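Local atomic coordinates of titin (Homo sapiens, PDB entry 5JDD), a protein that forms part of the elastic I-band filament of striated muscle sarcomeres, here as a tandem of three immunoglobulin domains. Residues Asp12-Glu17 / Phe87-His92; Tyr208-Asn213 / Cys223-Lys228. All blocks are in the same frame, centred on the assembly; numbering follows the deposited sequence.

Interaction 1: Asp12-Glu17 / Phe87-His92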
loop_
_atom_site.group_PDB
_atom_site.type_symbol
_atom_site.label_atom_id
_atom_site.label_comp_id
_atom_site.label_asym_id
_atom_site.label_seq_id
_atom_site.Cartn_x
_atom_site.Cartn_y
_atom_site.Cartn_z
ATOM N N ASP A 12 11.243 28.523 -19.375
ATOM C CA ASP A 12 10.900 27.118 -19.263
ATOM C C ASP A 12 9.863 26.923 -18.165
ATOM O O ASP A 12 9.858 27.642 -17.162
ATOM C CB ASP A 12 12.123 26.278 -18.871
ATOM C CG ASP A 12 13.131 26.103 -19.992
ATOM O OD1 ASP A 12 12.914 26.570 -21.130
ATOM O OD2 ASP A 12 14.174 25.464 -19.712
ATOM N N VAL A 13 8.998 25.932 -18.358
ATOM C CA VAL A 13 8.021 25.521 -17.359
ATOM C C VAL A 13 8.196 24.036 -17.093
ATOM O O VAL A 13 8.330 23.247 -18.034
ATOM C CB VAL A 13 6.585 25.692 -17.889
ATOM C CG1 VAL A 13 5.562 25.186 -16.867
ATOM C CG2 VAL A 13 6.314 27.122 -18.242
ATOM N N THR A 14 8.186 23.658 -15.815
ATOM C CA THR A 14 8.107 22.261 -15.422
ATOM C C THR A 14 6.807 22.118 -14.654
ATOM O O THR A 14 6.573 22.853 -13.694
ATOM C CB THR A 14 9.283 21.871 -14.529
ATOM O OG1 THR A 14 10.495 21.968 -15.285
ATOM C CG2 THR A 14 9.128 20.443 -14.026
ATOM N N ALA A 15 5.949 21.191 -15.074
ATOM C CA ALA A 15 4.645 21.039 -14.456
ATOM C C ALA A 15 4.168 19.600 -14.528
ATOM O O ALA A 15 4.600 18.822 -15.388
ATOM C CB ALA A 15 3.630 21.954 -15.128
ATOM N N LEU A 16 3.265 19.253 -13.621
ATOM C CA LEU A 16 2.664 17.933 -13.596
ATOM C C LEU A 16 1.678 17.747 -14.738
ATOM O O LEU A 16 0.991 18.689 -15.140
ATOM C CB LEU A 16 1.961 17.707 -12.258
ATOM C CG LEU A 16 2.892 17.164 -11.181
ATOM C CD1 LEU A 16 2.331 17.402 -9.787
ATOM C CD2 LEU A 16 3.097 15.676 -11.421
ATOM N N GLU A 17 1.620 16.524 -15.252
ATOM C CA GLU A 17 0.610 16.145 -16.225
ATOM C C GLU A 17 -0.766 16.601 -15.726
ATOM O O GLU A 17 -1.045 16.542 -14.516
ATOM C CB GLU A 17 0.650 14.625 -16.428
ATOM C CG GLU A 17 -0.297 14.104 -17.492
ATOM C CD GLU A 17 -0.045 12.651 -17.868
ATOM O OE1 GLU A 17 0.859 12.003 -17.287
ATOM O OE2 GLU A 17 -0.761 12.159 -18.767
ATOM N N PHE A 87 8.564 20.971 -19.700
ATOM C CA PHE A 87 8.858 19.632 -19.211
ATOM C C PHE A 87 7.648 19.155 -18.433
ATOM O O PHE A 87 7.171 19.843 -17.520
ATOM C CB PHE A 87 10.095 19.673 -18.313
ATOM C CG PHE A 87 11.344 20.073 -19.037
ATOM C CD1 PHE A 87 12.045 19.142 -19.783
ATOM C CD2 PHE A 87 11.804 21.379 -18.986
ATOM C CE1 PHE A 87 13.203 19.497 -20.463
ATOM C CE2 PHE A 87 12.958 21.753 -19.667
ATOM C CZ PHE A 87 13.655 20.803 -20.413
ATOM N N VAL A 88 7.137 17.987 -18.808
ATOM C CA VAL A 88 5.942 17.436 -18.173
ATOM C C VAL A 88 6.346 16.340 -17.205
ATOM O O VAL A 88 6.836 15.292 -17.622
ATOM C CB VAL A 88 4.964 16.868 -19.218
ATOM C CG1 VAL A 88 3.706 16.311 -18.548
ATOM C CG2 VAL A 88 4.583 17.933 -20.242
ATOM N N GLU A 89 6.160 16.574 -15.907
ATOM C CA GLU A 89 6.432 15.528 -14.932
ATOM C C GLU A 89 5.244 14.568 -14.923
ATOM O O GLU A 89 4.091 14.999 -15.006
ATOM C CB GLU A 89 6.721 16.105 -13.533
ATOM C CG GLU A 89 8.029 16.905 -13.477
ATOM C CD GLU A 89 8.509 17.214 -12.066
ATOM O OE1 GLU A 89 7.804 16.890 -11.088
ATOM O OE2 GLU A 89 9.609 17.801 -11.938
ATOM N N THR A 90 5.517 13.272 -14.874
ATOM C CA THR A 90 4.461 12.287 -14.777
ATOM C C THR A 90 4.573 11.573 -13.444
ATOM O O THR A 90 5.667 11.466 -12.879
ATOM C CB THR A 90 4.554 11.251 -15.905
ATOM O OG1 THR A 90 5.786 10.529 -15.778
ATOM C CG2 THR A 90 4.490 11.933 -17.261
ATOM N N LEU A 91 3.446 11.087 -12.938
ATOM C CA LEU A 91 3.438 10.318 -11.695
ATOM C C LEU A 91 4.012 8.945 -11.977
ATOM O O LEU A 91 3.564 8.254 -12.897
ATOM C CB LEU A 91 2.017 10.163 -11.181
ATOM C CG LEU A 91 1.253 11.449 -10.854
ATOM C CD1 LEU A 91 -0.162 11.139 -10.384
ATOM C CD2 LEU A 91 1.979 12.294 -9.813
ATOM N N HIS A 92 5.007 8.542 -11.197
ATOM C CA HIS A 92 5.611 7.234 -11.418
ATOM C C HIS A 92 6.157 6.620 -10.144
ATOM O O HIS A 92 6.344 7.299 -9.132
ATOM C CB HIS A 92 6.717 7.323 -12.483
ATOM C CG HIS A 92 7.838 8.253 -12.125
ATOM N ND1 HIS A 92 7.799 9.605 -12.395
ATOM C CD2 HIS A 92 9.037 8.023 -11.535
ATOM C CE1 HIS A 92 8.923 10.169 -11.984
ATOM N NE2 HIS A 92 9.692 9.231 -11.461
HETATM O O HOH W 1 1.157 11.329 -14.641
#
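Residues 13-16 and 87-89 pair as parallel strands at the edge of the first immunoglobulin domain, the A'-G pairing of the I-set fold, with Thr-14 beside Phe-87, Ala-15 beside Val-88 and Leu-16 beside Glu-89. Four backbone hydrogen bonds join them: Phe-87 N to Val-13 O at 2.8 Å, Ala-15 N to Phe-87 O at 3.0 Å, Glu-89 N to Ala-15 O at 2.8 Å and, past the end of the first strand, Glu-17 N to Glu-89 O.

On the face carrying Thr-14, Phe-87 and Glu-89, the methyl CG2 of Thr-14 lies anti to its own backbone N (OG1 at chi1 -65°) and leans over the extended chain of Glu-89, 3.4 Å from OE2. Thr-14 OG1 is turned instead to CB of Phe-87. Farther along the same flank of the Phe-87 ring, OD2 of Asp-12 meets the edge at CE2, with carboxylate and ring planes 74° apart. Val-88 projects from the other face and sets CG1 against the backbone of Glu-17.

At the end of the pairing, CD2 of Leu-16 touches CD2 of Leu-91, which lies past the second strand, at 3.9 Å, the two side chains crossing at about a right angle. Glu-17 reaches the linker through its extended side chain, where OE1 lies 3.6 Å from Thr-90 CG2 and accepts a hydrogen bond from a water at 2.7 Å that in turn accepts one from Leu-91 N.

Partners outside the two segments fix two of the carboxylates. Asp-12 OD1 accepts from the backbone N of Lys-85, and, tying this edge to the second domain, Glu-89 OE1 is hydrogen-bonded to NE2 of His-116.

Interaction 2: Tyr208-Asn213 / Cys223-Lys228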
loop_
_atom_site.group_PDB
_atom_site.type_symbol
_atom_site.label_atom_id
_atom_site.label_comp_id
_atom_site.label_asym_id
_atom_site.label_seq_id
_atom_site.Cartn_x
_atom_site.Cartn_y
_atom_site.Cartn_z
ATOM N N TYR A 208 -3.665 -17.954 18.571
ATOM C CA TYR A 208 -4.117 -19.292 18.910
ATOM C C TYR A 208 -5.283 -19.246 19.883
ATOM O O TYR A 208 -5.592 -18.203 20.464
ATOM C CB TYR A 208 -2.971 -20.078 19.561
ATOM C CG TYR A 208 -2.595 -19.536 20.928
ATOM C CD1 TYR A 208 -3.208 -20.024 22.075
ATOM C CD2 TYR A 208 -1.643 -18.523 21.069
ATOM C CE1 TYR A 208 -2.890 -19.526 23.322
ATOM C CE2 TYR A 208 -1.312 -18.022 22.326
ATOM C CZ TYR A 208 -1.941 -18.534 23.445
ATOM O OH TYR A 208 -1.659 -18.074 24.718
ATOM N N LYS A 209 -5.902 -20.406 20.081
ATOM C CA LYS A 209 -6.849 -20.589 21.174
ATOM C C LYS A 209 -6.803 -22.034 21.641
ATOM O O LYS A 209 -6.259 -22.917 20.963
ATOM C CB LYS A 209 -8.270 -20.217 20.754
ATOM C CG LYS A 209 -8.832 -21.117 19.691
ATOM C CD LYS A 209 -10.109 -20.530 19.098
ATOM C CE LYS A 209 -10.570 -21.373 17.917
ATOM N NZ LYS A 209 -11.783 -20.801 17.263
ATOM N N TRP A 210 -7.360 -22.270 22.814
ATOM C CA TRP A 210 -7.484 -23.616 23.346
ATOM C C TRP A 210 -8.945 -23.949 23.536
ATOM O O TRP A 210 -9.740 -23.081 23.930
ATOM C CB TRP A 210 -6.793 -23.712 24.702
ATOM C CG TRP A 210 -5.293 -23.573 24.666
ATOM C CD1 TRP A 210 -4.571 -22.406 24.640
ATOM C CD2 TRP A 210 -4.332 -24.638 24.689
ATOM N NE1 TRP A 210 -3.220 -22.688 24.634
ATOM C CE2 TRP A 210 -3.050 -24.048 24.674
ATOM C CE3 TRP A 210 -4.432 -26.036 24.726
ATOM C CZ2 TRP A 210 -1.871 -24.810 24.685
ATOM C CZ3 TRP A 210 -3.256 -26.793 24.741
ATOM C CH2 TRP A 210 -1.996 -26.174 24.727
ATOM N N LEU A 211 -9.301 -25.199 23.251
ATOM C CA LEU A 211 -10.669 -25.668 23.433
ATOM C C LEU A 211 -10.707 -26.795 24.438
ATOM O O LEU A 211 -9.779 -27.620 24.509
ATOM C CB LEU A 211 -11.234 -26.206 22.114
ATOM C CG LEU A 211 -11.005 -25.384 20.839
ATOM C CD1 LEU A 211 -11.594 -26.104 19.620
ATOM C CD2 LEU A 211 -11.601 -23.988 20.972
ATOM N N LYS A 212 -11.800 -26.844 25.194
ATOM C CA LYS A 212 -12.118 -27.959 26.081
ATOM C C LYS A 212 -13.394 -28.582 25.537
ATOM O O LYS A 212 -14.440 -27.928 25.511
ATOM C CB LYS A 212 -12.325 -27.461 27.512
ATOM C CG LYS A 212 -12.756 -28.555 28.499
ATOM C CD LYS A 212 -13.075 -27.956 29.849
ATOM C CE LYS A 212 -13.441 -29.038 30.860
ATOM N NZ LYS A 212 -13.780 -28.373 32.160
ATOM N N ASN A 213 -13.300 -29.827 25.081
ATOM C CA ASN A 213 -14.406 -30.463 24.360
ATOM C C ASN A 213 -15.020 -29.540 23.301
ATOM O O ASN A 213 -16.240 -29.421 23.197
ATOM C CB ASN A 213 -15.471 -30.980 25.334
ATOM C CG ASN A 213 -14.931 -32.018 26.284
ATOM O OD1 ASN A 213 -14.030 -32.781 25.935
ATOM N ND2 ASN A 213 -15.482 -32.056 27.496
ATOM N N CYS A 223 -6.989 -21.665 34.770
ATOM C CA CYS A 223 -6.519 -22.049 33.438
ATOM C C CYS A 223 -5.698 -20.937 32.827
ATOM O O CYS A 223 -6.239 -19.968 32.279
ATOM C CB CYS A 223 -7.693 -22.390 32.514
ATOM S SG CYS A 223 -8.626 -23.841 33.061
ATOM N N GLN A 224 -4.380 -21.059 32.942
ATOM C CA GLN A 224 -3.488 -20.039 32.410
ATOM C C GLN A 224 -2.854 -20.492 31.100
ATOM O O GLN A 224 -2.341 -21.609 30.992
ATOM C CB GLN A 224 -2.425 -19.652 33.442
ATOM C CG GLN A 224 -3.020 -19.041 34.707
ATOM C CD GLN A 224 -1.979 -18.711 35.758
ATOM O OE1 GLN A 224 -0.802 -18.525 35.448
ATOM N NE2 GLN A 224 -2.410 -18.635 37.014
ATOM N N MET A 225 -2.904 -19.618 30.100
ATOM C CA MET A 225 -2.385 -19.916 28.773
ATOM C C MET A 225 -1.260 -18.960 28.430
ATOM O O MET A 225 -1.464 -17.744 28.378
ATOM C CB MET A 225 -3.500 -19.818 27.733
ATOM C CG MET A 225 -4.451 -21.009 27.802
ATOM S SD MET A 225 -6.126 -20.776 27.157
ATOM C CE MET A 225 -6.832 -19.703 28.417
ATOM N N ARG A 226 -0.074 -19.510 28.204
ATOM C CA ARG A 226 1.117 -18.682 28.031
ATOM C C ARG A 226 1.974 -19.107 26.850
ATOM O O ARG A 226 1.907 -20.243 26.384
ATOM C CB ARG A 226 1.983 -18.741 29.285
ATOM C CG ARG A 226 1.331 -18.195 30.537
ATOM C CD ARG A 226 2.345 -18.083 31.663
ATOM N NE ARG A 226 1.745 -17.542 32.880
ATOM C CZ ARG A 226 1.608 -16.243 33.146
ATOM N NH1 ARG A 226 2.020 -15.315 32.279
ATOM N NH2 ARG A 226 1.053 -15.866 34.291
ATOM N N THR A 227 2.808 -18.181 26.390
ATOM C CA THR A 227 3.719 -18.423 25.281
ATOM C C THR A 227 5.171 -18.224 25.725
ATOM O O THR A 227 5.485 -17.249 26.407
ATOM C CB THR A 227 3.400 -17.462 24.137
ATOM O OG1 THR A 227 2.052 -17.673 23.707
ATOM C CG2 THR A 227 4.352 -17.675 22.961
ATOM N N LYS A 228 6.043 -19.159 25.353
ATOM C CA LYS A 228 7.488 -19.039 25.590
ATOM C C LYS A 228 8.195 -19.480 24.327
ATOM O O LYS A 228 8.187 -20.667 24.003
ATOM C CB LYS A 228 7.947 -19.967 26.710
ATOM C CG LYS A 228 7.437 -19.640 28.082
ATOM C CD LYS A 228 7.980 -20.644 29.095
ATOM C CE LYS A 228 9.497 -20.755 29.006
ATOM N NZ LYS A 228 10.157 -19.441 29.240
HETATM O O HOH W 2 0.129 -16.288 25.195
HETATM O O HOH W 3 -1.003 -21.045 25.294
#
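Met-225 lies against the indole of Trp-210 in the third immunoglobulin domain, where strands 209-212 and 223-228 belong to the two facing sheets of the beta-sandwich. The tryptophan occupies the C-strand position that is a hallmark of the immunoglobulin core, so this contact bridges the sandwich near one margin. No direct hydrogen bond joins the segments; side chains and two waters span the gap.

The sulfur contact is Met-aromatic. SD of Met-225 lies 3.4 Å from Trp-210 CD1 and 4.2 Å from the centroid of the five-membered ring, 53° off the ring normal, an oblique approach. A bend at chi3 (-71°) turns the terminal methyl of Met-225 away from the indole, leaving CG and SD as the touching atoms, CG coming within 3.5 Å of CD1. Outside the two segments, Phe-249 meets the Trp-210 ring edge-to-face, and Leu-234 touches both Trp-210 and Met-225.

Van der Waals contact continues at Tyr-208. With CG between the backbone N and the carbonyl carbon (chi1 68°), the ring is carried across so that its hydroxyl end reaches Met-225, whose CB lies near the ring plane, 3.9 Å from OH. Thr-227 OG1, hydrogen-bonded to His-232 ND1, approaches CE2 obliquely. His-232 also meets the tyrosine ring, which is consistent with its positioning the threonine beside Tyr-208.

Water supplies the polar links. One molecule, in the plane of the Tyr-208 ring, is hydrogen-bonded to OH and to Thr-227 OG1. A second is the hydrogen-bond partner of the indole N-H of the buried Trp-210: it accepts from NE1 at 2.8 Å and donates to the backbone O of Arg-226 at 3.2 Å.

The two contacts come in series along the chain and lie on opposite sides of its centre, with contact centres 58 Å apart and nearest atoms about 39 Å apart. Interaction 1 joins two neighbouring strands of one mixed sheet in the first immunoglobulin domain and runs on into the linker to the second. Interaction 2 connects the mixed sheet of the third domain to the antiparallel sheet facing it. They share no strand or sheet, and the second domain separates them. Together they sample two elements of a repeated fold: the parallel edge pairing beside a domain junction and the cross-sheet contact within a domain, in an elongated tandem.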